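Local coordinates for IPT/TIG domain-containing protein BACOVA_02650 (Bacteroides ovatus, PDB 5E7H) that binds polysaccharide at the cell surface and probably captures xyloglucan before its transport into the periplasm for degradation, at residues S9-V14 with N254-R259; T63-I68 with A80-P85; S149-N154 with A221-F226; C166-V171 with T202-W207; E170-P175 with A246-Y251. All coordinates share one frame; numbering follows the deposited sequence.

Overall arrangement
Close to the N terminus, the loop 9-14 of the IPT/TIG domain meets the last strand, 246-259, of the xyloglucan-binding domain; this is contact 1, which closes a loop of nearly the whole chain and encloses the other four. Contact 2 comes first within it, a short closure between 63-68 and 80-85 that also touches contact 1. The remaining three belong to the xyloglucan-binding domain. Contact 3 ties the loop 149-154 to the helix 223-227 and encloses contact 4, whereas it crosses contact 5. Contacts 4 and 5 overlap at Glu170 and Val171: 166-171 packs on and bonds to 202-207, and 170-175 packs on strand 246-259, about 33 and 35 Å, centre to centre, from contact 3.

Contact 1 (S9-V14 with N254-R259); sequences SSTMPV and NFRIVR
The guanidinium group of Arg256 has Met12 CB over the centre of one face, 3.6 Å above its plane, while Thr11 OG1 sits at the edge, 3.1 Å from Arg256 NE. Ser10 OG approaches obliquely. The second flat group, the amide of Asn254, is met by the thioether of Met12, whose side chain crosses that of Asn254 at about a right angle and puts SD 3.6 Å from Asn254 CG. Extended from CG to NE, the arginine runs alongside Thr11, the two side chains pointing opposite ways. Arg256 NH1 turns back to give a hydrogen bond of 2.8 Å to Asn254 O. That bond is bent at the hydrogen (144°). A water links the segments as well, donating to Met12 O (2.6 Å) and accepting from Asn254 ND2 (2.8 Å). Within the loop 9-14, Ser10 OG accepts from Met12 N at 2.9 Å, an ST turn that helps to hold the backbone at Met12.

Further partners complete the polar network: Glu165 forms a salt bridge with Arg256 NH2 and a hydrogen bond with Ser10 OG, and Gln163 serves both Arg256 NE and Thr11 OG1. The contact thus illustrates how a buried arginine can join two domains, here the IPT/TIG and xyloglucan-binding domains: its charge is probably balanced by Glu165, its N-H groups are taken up by oxygen acceptors, and a methylene group covers the flat face.

Contact 2 (T63-I68 with A80-P85); sequences TQSGHI and AEIFYP
Phe83 and Ile68 meet face to methyl, and the aromatic side chain can be followed outward from the backbone. Its CB lies 3.7 Å from Gly66 O. CG stands anti to the backbone N (chi1 -167°), which carries the ring over to Ile68: CG and CD2 lie near Ile68 CG1, CD1 and CE1 come next to Ile68 CD1, and at the tip Phe83 CZ is 4.1 Å from Ile68 CD1. That methyl is centred over the ring in a CH-pi contact, 3.8 Å from the centroid and 12° off the normal. Tyr84 CD2 covers the opposite face toward the rim.

Two backbone hydrogen bonds hold the two backbones together, Phe83 N to Gly66 O at 2.8 Å and Gly66 N to Phe83 O at 3.2 Å. Next along the chain, His67 reaches back with a weak bond from ND1 to Glu81 O (3.0 Å), while its CE1 packs on Ile82 CG1 at 3.7 Å. Ser65 OG is held by Glu87, beyond the two segments.

Val32 and Ile34 of strand 31-34 extend the apolar cluster around Ile68. A single antiparallel bridge, the hydrogen-bonded pair Gly66 and Phe83, joins the loop before strand 68-72 to the loop after strand 75-78 in the IPT/TIG domain, an immunoglobulin-like beta-sandwich of the E-set clan.

Contact 3 (S149-N154 with A221-F226); sequences SIIPGN and ATYQDF
Tyr223 carries its CG anti to the backbone N (chi1 -170°), which swings the ring across to Ile151, and Ile151 CG2 is likewise anti to its own N (the CG1 branch has chi1 -58°). The two side chains thereby cross at about a right angle, with the CG2 methyl over the ring face, 4.0 Å from its centroid. Tyr223 CD2 also lies 3.4 Å from Ile151 O.

Beside this apolar pair, Gly153 O takes a hydrogen bond of 2.8 Å from Gln224 N, in the carbonyl plane and on a lone pair. The glycine lies close to the helix, its CA 3.7 Å from Gln224 CB. The first turn is closed by a capping box: Thr222 N donates to Asp225 OD2 (3.2 Å), and Asp225 N weakly to Thr222 OG1.

Tyr223 OH bonds to Val146 O. The loop 149-154 meets the start of helix 223-227 and also the sheet, where Ile151 packs on Leu160 of strand 160-168 and on Ile257 of strand 246-259, and Tyr223 touches Leu160 too.

Contact 4 (C166-V171 with T202-W207); sequences CFVKEV and TETGKW. With FMT (formic acid), chain C; FMT (formic acid), chain D.
Phe167 and Trp207 form a T-shaped pair, the edge of the phenylalanine directed at the face of the indole, with planes at 70° and the centroids of the phenyl and five-membered rings 5.5 Å apart. Phe167 CB lies squarely over the six-membered ring, 3.8 Å from its centroid in a CH-pi contact. Because CG is anti to the backbone N (chi1 179°), the phenyl ring extends alongside the backbone of Gly205 and Lys206, its CE2 3.4 Å from Gly205 C. The indole CE3, for its part, reaches Cys166 C at 3.4 Å.

Farther along, Val171 and Thr204 bring their methyls together, CG1 to CG2 at 3.7 Å. The backbones are joined by a hydrogen bond from Gly205 N to Val168 O, 2.9 Å long and nearly straight at 162°. A water placed between the segments accepts from Val168 N at 2.8 Å and lies close to Glu203 O and Lys206 O.

Trp207 NE1 is bonded to Val117 O, and Phe167 also packs on Ala114 and Pro115. Lys169 NZ turns outward to two formic acid molecules, probably from the crystallisation liquor, with weak hydrogen bonds. The water gives Val168 N a partner where no direct bond from it crosses to 202-207, so near the end of strand 160-168 the segments are held by one direct bond, a water bridge and the contact of aromatic and methyl groups.

Contact 5 (E170-P175 with A246-Y251); sequences EVFTGP and ATIEVY
Where the loop after strand 160-168 turns back toward strand 176-181, it packs on the apolar side chains of strand 246-259 of the xyloglucan-binding domain. Phe172 and Pro175 provide one side of this apolar layer, and Ala246, Ile248 and Val250, whose CB atoms all point to the loop, provide the other. Ile248 CG2 sits at the centre, 3.7 Å from Phe172 CG and 3.8 Å from Pro175 CG. The phenylalanine takes chi1 47°, with CG lodged between its backbone N and carbonyl carbon, and this directs the ring to the strand; the phenylalanine side chain crosses Ile248 at a slant and Val250 at about a right angle, its CE2 meeting Val250 CG2 at 3.9 Å. At the other end, Pro175 CG touches Ala246 CB at 3.8 Å.

No direct hydrogen bond spans the segments. Instead a water accepts from both Glu170 N (3.1 Å) and Glu249 N (2.9 Å), joining the two backbones beside the apolar groups. On the strand itself, Tyr251 OH donates at 2.6 Å to Glu249 OE2, which accepts with its anti lone pair.

Strand 176-181 adds Phe177, which packs on both Ile248 and Val250. In its own sheet, strand 246-259 pairs with strands 121-126 and 128-129 as well as with strand 160-168, and the loop 170-175 is laid over its apolar side chains.

Contact 1 (S9-V14 with N254-R259)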
# COMPACT_ATOMS: atom_id res chain seq x y z
N SER A 9 -2.61 -3.28 -9.88
CA SER A 9 -2.31 -4.00 -8.65
C SER A 9 -1.95 -3.09 -7.48
O SER A 9 -2.28 -3.38 -6.31
CB SER A 9 -1.18 -5.01 -8.90
OG SER A 9 -0.04 -4.37 -9.44
N SER A 10 -1.29 -1.97 -7.76
CA SER A 10 -0.92 -1.02 -6.72
C SER A 10 -0.71 0.37 -7.31
O SER A 10 -0.36 0.48 -8.48
CB SER A 10 0.34 -1.47 -6.00
OG SER A 10 0.76 -0.50 -5.06
N THR A 11 -0.94 1.40 -6.51
CA THR A 11 -0.57 2.77 -6.89
C THR A 11 0.89 3.08 -6.57
O THR A 11 1.41 4.09 -7.02
CB THR A 11 -1.46 3.81 -6.19
OG1 THR A 11 -1.29 3.73 -4.78
CG2 THR A 11 -2.94 3.61 -6.53
N MET A 12 1.57 2.23 -5.80
CA MET A 12 2.97 2.50 -5.45
C MET A 12 3.72 1.19 -5.27
O MET A 12 4.24 0.90 -4.19
CB MET A 12 3.06 3.38 -4.20
CG MET A 12 4.44 4.02 -4.05
SD MET A 12 4.50 5.34 -2.81
CE MET A 12 3.75 6.65 -3.73
N PRO A 13 3.78 0.41 -6.34
CA PRO A 13 4.50 -0.87 -6.26
C PRO A 13 5.97 -0.64 -5.99
O PRO A 13 6.58 0.29 -6.50
CB PRO A 13 4.27 -1.50 -7.63
CG PRO A 13 3.91 -0.37 -8.53
CD PRO A 13 3.22 0.65 -7.68
N VAL A 14 6.53 -1.52 -5.17
CA VAL A 14 7.96 -1.48 -4.87
C VAL A 14 8.80 -1.70 -6.14
O VAL A 14 8.48 -2.55 -6.99
CB VAL A 14 8.30 -2.55 -3.79
CG1 VAL A 14 9.82 -2.65 -3.54
CG2 VAL A 14 7.58 -2.24 -2.50
N ASN A 254 5.08 2.99 2.98
CA ASN A 254 4.37 3.96 2.13
C ASN A 254 2.89 4.07 2.45
O ASN A 254 2.01 4.01 1.59
CB ASN A 254 4.58 3.63 0.66
CG ASN A 254 5.95 4.03 0.20
OD1 ASN A 254 6.48 5.07 0.61
ND2 ASN A 254 6.54 3.22 -0.65
N PHE A 255 2.60 4.28 3.73
CA PHE A 255 1.25 4.63 4.11
C PHE A 255 0.88 5.93 3.41
O PHE A 255 1.68 6.87 3.37
CB PHE A 255 1.12 4.81 5.64
CG PHE A 255 1.34 3.53 6.42
CD1 PHE A 255 0.26 2.72 6.75
CD2 PHE A 255 2.62 3.15 6.83
CE1 PHE A 255 0.45 1.54 7.46
CE2 PHE A 255 2.81 1.97 7.53
CZ PHE A 255 1.73 1.17 7.84
N ARG A 256 -0.35 5.98 2.89
CA ARG A 256 -0.80 7.10 2.06
C ARG A 256 -2.31 7.21 2.15
O ARG A 256 -3.02 6.21 2.30
CB ARG A 256 -0.32 6.91 0.61
CG ARG A 256 -0.73 5.58 -0.03
CD ARG A 256 0.19 5.24 -1.21
NE ARG A 256 -0.16 3.98 -1.88
CZ ARG A 256 0.44 2.81 -1.71
NH1 ARG A 256 1.40 2.64 -0.82
NH2 ARG A 256 0.04 1.78 -2.45
N ILE A 257 -2.80 8.44 2.07
CA ILE A 257 -4.22 8.72 2.08
C ILE A 257 -4.58 9.25 0.71
O ILE A 257 -4.01 10.25 0.27
CB ILE A 257 -4.63 9.75 3.17
CG1 ILE A 257 -4.34 9.17 4.55
CG2 ILE A 257 -6.09 10.12 3.02
CD1 ILE A 257 -4.53 10.15 5.70
N VAL A 258 -5.50 8.56 0.03
CA VAL A 258 -5.89 8.92 -1.33
C VAL A 258 -7.39 8.96 -1.48
O VAL A 258 -8.12 8.46 -0.63
CB VAL A 258 -5.30 7.92 -2.36
CG1 VAL A 258 -3.79 7.91 -2.31
CG2 VAL A 258 -5.81 6.52 -2.12
N ARG A 259 -7.87 9.55 -2.57
CA ARG A 259 -9.30 9.56 -2.85
C ARG A 259 -9.77 8.17 -3.27
O ARG A 259 -9.05 7.44 -3.97
CB ARG A 259 -9.63 10.56 -3.95
CG ARG A 259 -9.44 11.98 -3.53
CD ARG A 259 -9.57 12.91 -4.71
NE ARG A 259 -9.71 14.30 -4.29
CZ ARG A 259 -8.70 15.07 -3.87
NH1 ARG A 259 -7.45 14.61 -3.81
NH2 ARG A 259 -8.95 16.32 -3.53
O HOH W 1 5.26 0.94 -1.75

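Contact 2 (T63-I68 with A80-P85)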
# COMPACT_ATOMS: atom_id res chain seq x y z
N THR A 63 9.81 9.68 -10.51
CA THR A 63 10.19 10.78 -9.64
C THR A 63 9.00 11.69 -9.37
O THR A 63 9.06 12.52 -8.46
CB THR A 63 11.34 11.62 -10.25
OG1 THR A 63 10.88 12.32 -11.40
CG2 THR A 63 12.52 10.72 -10.67
N GLN A 64 7.92 11.54 -10.14
CA GLN A 64 6.71 12.36 -10.00
C GLN A 64 5.50 11.48 -10.16
O GLN A 64 5.58 10.39 -10.73
CB GLN A 64 6.65 13.48 -11.04
CG GLN A 64 7.83 14.43 -11.02
CD GLN A 64 7.75 15.46 -12.13
OE1 GLN A 64 6.97 15.32 -13.07
NE2 GLN A 64 8.56 16.50 -12.01
N SER A 65 4.36 11.95 -9.65
CA SER A 65 3.09 11.29 -9.87
C SER A 65 2.70 11.38 -11.35
O SER A 65 3.26 12.16 -12.12
CB SER A 65 2.01 11.91 -9.00
OG SER A 65 1.89 13.29 -9.29
N GLY A 66 1.75 10.55 -11.76
CA GLY A 66 1.33 10.49 -13.15
C GLY A 66 0.38 9.34 -13.37
O GLY A 66 -0.29 8.90 -12.44
N HIS A 67 0.30 8.87 -14.61
CA HIS A 67 -0.54 7.73 -14.95
C HIS A 67 0.22 6.76 -15.83
O HIS A 67 1.19 7.13 -16.49
CB HIS A 67 -1.80 8.20 -15.67
CG HIS A 67 -2.61 9.16 -14.87
ND1 HIS A 67 -3.57 8.76 -13.97
CD2 HIS A 67 -2.58 10.52 -14.81
CE1 HIS A 67 -4.10 9.82 -13.39
NE2 HIS A 67 -3.51 10.90 -13.88
N ILE A 68 -0.23 5.51 -15.83
CA ILE A 68 0.26 4.53 -16.78
C ILE A 68 -0.55 4.59 -18.07
O ILE A 68 -1.78 4.61 -18.04
CB ILE A 68 0.20 3.11 -16.19
CG1 ILE A 68 1.01 3.01 -14.89
CG2 ILE A 68 0.68 2.08 -17.22
CD1 ILE A 68 0.87 1.70 -14.18
N ALA A 80 -6.79 5.34 -14.65
CA ALA A 80 -7.51 6.45 -14.02
C ALA A 80 -6.89 6.89 -12.70
O ALA A 80 -6.80 8.10 -12.43
CB ALA A 80 -8.98 6.06 -13.81
N GLU A 81 -6.48 5.93 -11.88
CA GLU A 81 -5.78 6.21 -10.63
C GLU A 81 -4.47 6.94 -10.87
O GLU A 81 -3.77 6.64 -11.83
CB GLU A 81 -5.44 4.91 -9.87
CG GLU A 81 -6.57 4.06 -9.41
CD GLU A 81 -6.07 2.85 -8.65
OE1 GLU A 81 -5.02 2.28 -9.05
OE2 GLU A 81 -6.71 2.47 -7.66
N ILE A 82 -4.10 7.82 -9.96
CA ILE A 82 -2.77 8.41 -10.00
C ILE A 82 -1.77 7.37 -9.53
O ILE A 82 -1.88 6.83 -8.42
CB ILE A 82 -2.69 9.68 -9.14
CG1 ILE A 82 -3.58 10.74 -9.80
CG2 ILE A 82 -1.27 10.17 -9.02
CD1 ILE A 82 -3.65 12.07 -9.05
N PHE A 83 -0.81 7.08 -10.40
CA PHE A 83 0.30 6.15 -10.15
C PHE A 83 1.47 6.88 -9.48
O PHE A 83 1.84 7.98 -9.89
CB PHE A 83 0.75 5.51 -11.47
CG PHE A 83 1.66 4.31 -11.28
CD1 PHE A 83 1.17 3.15 -10.72
CD2 PHE A 83 2.98 4.37 -11.68
CE1 PHE A 83 2.01 2.05 -10.53
CE2 PHE A 83 3.82 3.27 -11.52
CZ PHE A 83 3.33 2.12 -10.94
N TYR A 84 2.02 6.27 -8.42
CA TYR A 84 3.09 6.84 -7.59
C TYR A 84 2.67 8.22 -7.06
O TYR A 84 3.29 9.25 -7.34
CB TYR A 84 4.45 6.88 -8.33
CG TYR A 84 5.36 5.75 -7.87
CD1 TYR A 84 6.48 6.01 -7.09
CD2 TYR A 84 5.06 4.41 -8.15
CE1 TYR A 84 7.30 4.97 -6.64
CE2 TYR A 84 5.89 3.39 -7.72
CZ TYR A 84 6.99 3.68 -6.96
OH TYR A 84 7.79 2.65 -6.49
N PRO A 85 1.58 8.22 -6.27
CA PRO A 85 1.09 9.46 -5.66
C PRO A 85 1.97 9.87 -4.49
O PRO A 85 1.60 9.77 -3.32
CB PRO A 85 -0.32 9.08 -5.20
CG PRO A 85 -0.22 7.67 -4.85
CD PRO A 85 0.71 7.08 -5.92

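Contact 3 (S149-N154 with A221-F226)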
# COMPACT_ATOMS: atom_id res chain seq x y z
N SER A 149 -3.65 21.32 -0.06
CA SER A 149 -3.54 21.64 -1.49
C SER A 149 -3.71 20.40 -2.36
O SER A 149 -3.89 20.52 -3.59
CB SER A 149 -2.19 22.31 -1.79
OG SER A 149 -1.14 21.39 -1.58
N ILE A 150 -3.65 19.22 -1.75
CA ILE A 150 -3.82 17.94 -2.42
C ILE A 150 -5.19 17.35 -2.06
O ILE A 150 -5.95 16.97 -2.94
CB ILE A 150 -2.72 16.94 -2.04
CG1 ILE A 150 -1.33 17.50 -2.34
CG2 ILE A 150 -2.96 15.59 -2.74
CD1 ILE A 150 -1.06 17.70 -3.78
N ILE A 151 -5.50 17.29 -0.76
CA ILE A 151 -6.82 16.88 -0.30
C ILE A 151 -7.48 18.06 0.43
O ILE A 151 -7.15 18.36 1.57
CB ILE A 151 -6.77 15.66 0.64
CG1 ILE A 151 -6.10 14.48 -0.07
CG2 ILE A 151 -8.19 15.32 1.11
CD1 ILE A 151 -5.91 13.27 0.84
N PRO A 152 -8.44 18.73 -0.22
CA PRO A 152 -9.08 19.86 0.45
C PRO A 152 -9.72 19.49 1.78
O PRO A 152 -10.17 18.36 1.99
CB PRO A 152 -10.15 20.30 -0.55
CG PRO A 152 -9.59 19.88 -1.89
CD PRO A 152 -8.86 18.61 -1.62
N GLY A 153 -9.77 20.47 2.68
CA GLY A 153 -10.35 20.22 3.98
C GLY A 153 -11.79 19.75 3.93
O GLY A 153 -12.23 19.02 4.83
N ASN A 154 -12.54 20.16 2.91
CA ASN A 154 -13.95 19.82 2.88
C ASN A 154 -14.25 18.45 2.27
O ASN A 154 -15.44 18.08 2.16
CB ASN A 154 -14.76 20.91 2.18
CG ASN A 154 -14.44 21.07 0.70
OD1 ASN A 154 -13.72 20.29 0.10
ND2 ASN A 154 -15.03 22.10 0.10
N ALA A 221 -16.00 13.85 10.34
CA ALA A 221 -16.83 14.01 9.15
C ALA A 221 -16.01 14.35 7.91
O ALA A 221 -16.17 13.72 6.85
CB ALA A 221 -17.86 15.08 9.39
N THR A 222 -15.14 15.35 8.02
CA THR A 222 -14.33 15.80 6.88
C THR A 222 -12.84 15.76 7.20
O THR A 222 -12.44 15.62 8.36
CB THR A 222 -14.65 17.23 6.46
OG1 THR A 222 -14.23 18.12 7.51
CG2 THR A 222 -16.14 17.45 6.19
N TYR A 223 -12.03 15.90 6.16
CA TYR A 223 -10.59 15.87 6.31
C TYR A 223 -10.14 17.01 7.23
O TYR A 223 -9.28 16.80 8.08
CB TYR A 223 -9.92 15.91 4.92
CG TYR A 223 -8.46 15.65 4.95
CD1 TYR A 223 -7.94 14.48 5.48
CD2 TYR A 223 -7.59 16.60 4.48
CE1 TYR A 223 -6.56 14.27 5.54
CE2 TYR A 223 -6.22 16.40 4.52
CZ TYR A 223 -5.71 15.25 5.05
OH TYR A 223 -4.34 15.02 5.12
N GLN A 224 -10.73 18.20 7.10
CA GLN A 224 -10.36 19.31 7.99
C GLN A 224 -10.66 18.99 9.45
O GLN A 224 -9.90 19.37 10.35
CB GLN A 224 -11.08 20.60 7.59
CG GLN A 224 -10.60 21.83 8.39
CD GLN A 224 -9.13 22.10 8.15
OE1 GLN A 224 -8.75 22.83 7.23
NE2 GLN A 224 -8.28 21.54 9.00
N ASP A 225 -11.78 18.33 9.71
CA ASP A 225 -12.10 17.97 11.09
C ASP A 225 -11.05 17.02 11.68
O ASP A 225 -10.65 17.13 12.86
CB ASP A 225 -13.48 17.31 11.16
CG ASP A 225 -14.60 18.25 10.76
OD1 ASP A 225 -14.56 19.46 11.10
OD2 ASP A 225 -15.53 17.77 10.08
N PHE A 226 -10.61 16.06 10.88
CA PHE A 226 -9.56 15.13 11.23
C PHE A 226 -8.26 15.89 11.53
O PHE A 226 -7.62 15.66 12.57
CB PHE A 226 -9.40 14.12 10.09
CG PHE A 226 -8.10 13.34 10.08
CD1 PHE A 226 -7.88 12.31 10.99
CD2 PHE A 226 -7.13 13.62 9.14
CE1 PHE A 226 -6.68 11.58 10.95
CE2 PHE A 226 -5.95 12.89 9.09
CZ PHE A 226 -5.73 11.88 10.00

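Contact 4 (C166-V171 with T202-W207)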
# COMPACT_ATOMS: atom_id res chain seq x y z
N CYS A 166 2.32 -3.91 1.84
CA CYS A 166 2.50 -4.92 2.89
C CYS A 166 3.12 -6.18 2.30
O CYS A 166 2.76 -6.59 1.19
CB CYS A 166 1.17 -5.22 3.53
SG CYS A 166 1.25 -6.33 4.96
N PHE A 167 4.06 -6.78 3.03
CA PHE A 167 4.64 -8.06 2.66
C PHE A 167 4.41 -9.03 3.81
O PHE A 167 4.85 -8.76 4.92
CB PHE A 167 6.14 -7.91 2.37
CG PHE A 167 6.84 -9.21 2.00
CD1 PHE A 167 7.08 -10.19 2.95
CD2 PHE A 167 7.29 -9.42 0.71
CE1 PHE A 167 7.74 -11.39 2.61
CE2 PHE A 167 7.96 -10.61 0.37
CZ PHE A 167 8.18 -11.57 1.33
N VAL A 168 3.73 -10.13 3.52
CA VAL A 168 3.51 -11.19 4.51
C VAL A 168 4.30 -12.43 4.07
O VAL A 168 4.10 -12.94 2.96
CB VAL A 168 2.02 -11.53 4.63
CG1 VAL A 168 1.81 -12.75 5.57
CG2 VAL A 168 1.21 -10.31 5.10
N LYS A 169 5.20 -12.93 4.92
CA LYS A 169 6.01 -14.09 4.55
C LYS A 169 5.17 -15.35 4.38
O LYS A 169 5.34 -16.10 3.39
CB LYS A 169 7.12 -14.33 5.58
CG LYS A 169 8.06 -15.50 5.26
CD LYS A 169 9.00 -15.12 4.14
CE LYS A 169 9.92 -16.27 3.75
NZ LYS A 169 10.90 -16.56 4.81
N GLU A 170 4.33 -15.63 5.38
CA GLU A 170 3.49 -16.83 5.42
C GLU A 170 2.19 -16.49 6.10
O GLU A 170 2.16 -15.63 6.99
CB GLU A 170 4.15 -17.98 6.21
CG GLU A 170 5.62 -18.25 5.95
CD GLU A 170 5.87 -19.16 4.76
OE1 GLU A 170 4.91 -19.48 4.03
OE2 GLU A 170 7.04 -19.57 4.57
N VAL A 171 1.11 -17.17 5.73
CA VAL A 171 -0.14 -16.94 6.41
C VAL A 171 -0.01 -17.40 7.86
O VAL A 171 0.80 -18.29 8.19
CB VAL A 171 -1.32 -17.66 5.73
CG1 VAL A 171 -1.58 -17.04 4.35
CG2 VAL A 171 -1.07 -19.13 5.65
N THR A 202 -4.91 -12.74 1.30
CA THR A 202 -3.61 -12.50 1.94
C THR A 202 -2.52 -13.13 1.08
O THR A 202 -2.22 -14.32 1.20
CB THR A 202 -3.54 -13.06 3.38
OG1 THR A 202 -4.59 -12.48 4.15
CG2 THR A 202 -2.21 -12.74 4.01
N GLU A 203 -1.95 -12.33 0.18
CA GLU A 203 -0.86 -12.82 -0.66
C GLU A 203 0.35 -13.01 0.22
O GLU A 203 0.55 -12.27 1.19
CB GLU A 203 -0.56 -11.83 -1.80
CG GLU A 203 -1.77 -11.55 -2.69
CD GLU A 203 -2.20 -12.75 -3.52
OE1 GLU A 203 -3.40 -12.82 -3.88
OE2 GLU A 203 -1.36 -13.62 -3.80
N THR A 204 1.17 -14.00 -0.11
CA THR A 204 2.39 -14.25 0.63
C THR A 204 3.62 -14.27 -0.26
O THR A 204 3.54 -14.60 -1.45
CB THR A 204 2.33 -15.57 1.40
OG1 THR A 204 2.12 -16.65 0.49
CG2 THR A 204 1.18 -15.54 2.43
N GLY A 205 4.75 -13.89 0.31
CA GLY A 205 6.03 -13.99 -0.37
C GLY A 205 6.25 -12.91 -1.39
O GLY A 205 7.20 -13.01 -2.18
N LYS A 206 5.37 -11.91 -1.40
CA LYS A 206 5.49 -10.78 -2.31
C LYS A 206 4.75 -9.60 -1.72
O LYS A 206 3.93 -9.76 -0.82
CB LYS A 206 4.92 -11.13 -3.69
CG LYS A 206 3.44 -11.46 -3.69
CD LYS A 206 3.01 -11.98 -5.06
CE LYS A 206 1.57 -12.42 -5.06
NZ LYS A 206 1.16 -12.88 -6.42
N TRP A 207 5.08 -8.40 -2.19
CA TRP A 207 4.38 -7.21 -1.76
C TRP A 207 2.98 -7.14 -2.34
O TRP A 207 2.73 -7.56 -3.48
CB TRP A 207 5.15 -5.97 -2.18
CG TRP A 207 6.41 -5.69 -1.40
CD1 TRP A 207 7.68 -6.03 -1.76
CD2 TRP A 207 6.52 -5.00 -0.14
NE1 TRP A 207 8.57 -5.60 -0.81
CE2 TRP A 207 7.89 -4.97 0.19
CE3 TRP A 207 5.59 -4.43 0.73
CZ2 TRP A 207 8.35 -4.38 1.35
CZ3 TRP A 207 6.06 -3.83 1.90
CH2 TRP A 207 7.43 -3.81 2.19
C FMT C . 14.33 -15.50 3.94
O1 FMT C . 14.29 -16.21 2.90
O2 FMT C . 13.49 -14.57 4.07
C FMT D . 12.63 -19.81 3.21
O1 FMT D . 13.12 -18.67 3.39
O2 FMT D . 11.99 -20.37 4.14
O HOH W 2 2.15 -10.02 1.21

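Contact 5 (E170-P175 with A246-Y251)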
# COMPACT_ATOMS: atom_id res chain seq x y z
N GLU A 170 4.33 -15.63 5.38
CA GLU A 170 3.49 -16.83 5.42
C GLU A 170 2.19 -16.49 6.10
O GLU A 170 2.16 -15.63 6.99
CB GLU A 170 4.15 -17.98 6.21
CG GLU A 170 5.62 -18.25 5.95
CD GLU A 170 5.87 -19.16 4.76
OE1 GLU A 170 4.91 -19.48 4.03
OE2 GLU A 170 7.04 -19.57 4.57
N VAL A 171 1.11 -17.17 5.73
CA VAL A 171 -0.14 -16.94 6.41
C VAL A 171 -0.01 -17.40 7.86
O VAL A 171 0.80 -18.29 8.19
CB VAL A 171 -1.32 -17.66 5.73
CG1 VAL A 171 -1.58 -17.04 4.35
CG2 VAL A 171 -1.07 -19.13 5.65
N PHE A 172 -0.82 -16.79 8.70
CA PHE A 172 -0.81 -17.07 10.13
C PHE A 172 -2.24 -17.13 10.64
O PHE A 172 -3.17 -16.64 10.00
CB PHE A 172 0.01 -16.01 10.88
CG PHE A 172 -0.31 -14.60 10.49
CD1 PHE A 172 -1.40 -13.94 11.02
CD2 PHE A 172 0.51 -13.91 9.60
CE1 PHE A 172 -1.69 -12.63 10.66
CE2 PHE A 172 0.23 -12.62 9.23
CZ PHE A 172 -0.86 -11.97 9.76
N THR A 173 -2.41 -17.75 11.80
CA THR A 173 -3.71 -17.88 12.43
C THR A 173 -3.62 -17.42 13.88
O THR A 173 -2.97 -18.08 14.71
CB THR A 173 -4.24 -19.32 12.39
OG1 THR A 173 -4.26 -19.79 11.04
CG2 THR A 173 -5.65 -19.39 12.98
N GLY A 174 -4.27 -16.30 14.17
CA GLY A 174 -4.31 -15.74 15.51
C GLY A 174 -3.95 -14.27 15.49
O GLY A 174 -4.77 -13.42 15.84
N PRO A 175 -2.73 -13.95 15.06
CA PRO A 175 -2.29 -12.55 15.14
C PRO A 175 -3.13 -11.61 14.28
O PRO A 175 -3.60 -12.00 13.21
CB PRO A 175 -0.84 -12.62 14.67
CG PRO A 175 -0.41 -14.00 15.07
CD PRO A 175 -1.60 -14.86 14.81
N ALA A 246 2.32 -18.13 17.72
CA ALA A 246 2.51 -18.01 16.29
C ALA A 246 3.76 -17.22 16.00
O ALA A 246 4.16 -16.37 16.79
CB ALA A 246 1.32 -17.30 15.67
N THR A 247 4.35 -17.45 14.84
CA THR A 247 5.49 -16.67 14.40
C THR A 247 5.06 -16.02 13.11
O THR A 247 4.47 -16.68 12.24
CB THR A 247 6.74 -17.57 14.26
OG1 THR A 247 7.09 -18.09 15.56
CG2 THR A 247 7.91 -16.80 13.68
N ILE A 248 5.28 -14.72 13.00
CA ILE A 248 4.88 -14.01 11.79
C ILE A 248 6.04 -13.17 11.29
O ILE A 248 7.01 -12.94 12.01
CB ILE A 248 3.62 -13.13 12.01
CG1 ILE A 248 3.94 -11.85 12.82
CG2 ILE A 248 2.52 -13.96 12.71
CD1 ILE A 248 2.77 -10.88 12.98
N GLU A 249 5.95 -12.73 10.04
CA GLU A 249 6.96 -11.85 9.46
C GLU A 249 6.24 -10.95 8.47
O GLU A 249 5.89 -11.40 7.37
CB GLU A 249 8.09 -12.65 8.81
CG GLU A 249 9.19 -11.79 8.27
CD GLU A 249 10.31 -12.57 7.61
OE1 GLU A 249 10.25 -13.83 7.56
OE2 GLU A 249 11.26 -11.91 7.16
N VAL A 250 5.99 -9.71 8.88
CA VAL A 250 5.16 -8.79 8.11
C VAL A 250 5.88 -7.46 7.99
O VAL A 250 6.40 -6.94 8.98
CB VAL A 250 3.78 -8.58 8.77
CG1 VAL A 250 2.89 -7.67 7.92
CG2 VAL A 250 3.11 -9.93 9.00
N TYR A 251 5.92 -6.91 6.78
CA TYR A 251 6.55 -5.60 6.54
C TYR A 251 5.53 -4.64 5.97
O TYR A 251 4.61 -5.06 5.27
CB TYR A 251 7.75 -5.72 5.57
CG TYR A 251 8.80 -6.69 6.08
CD1 TYR A 251 9.75 -6.29 7.01
CD2 TYR A 251 8.77 -8.03 5.71
CE1 TYR A 251 10.66 -7.19 7.53
CE2 TYR A 251 9.68 -8.93 6.22
CZ TYR A 251 10.62 -8.50 7.14
OH TYR A 251 11.54 -9.37 7.69
O HOH W 3 4.37 -14.50 8.32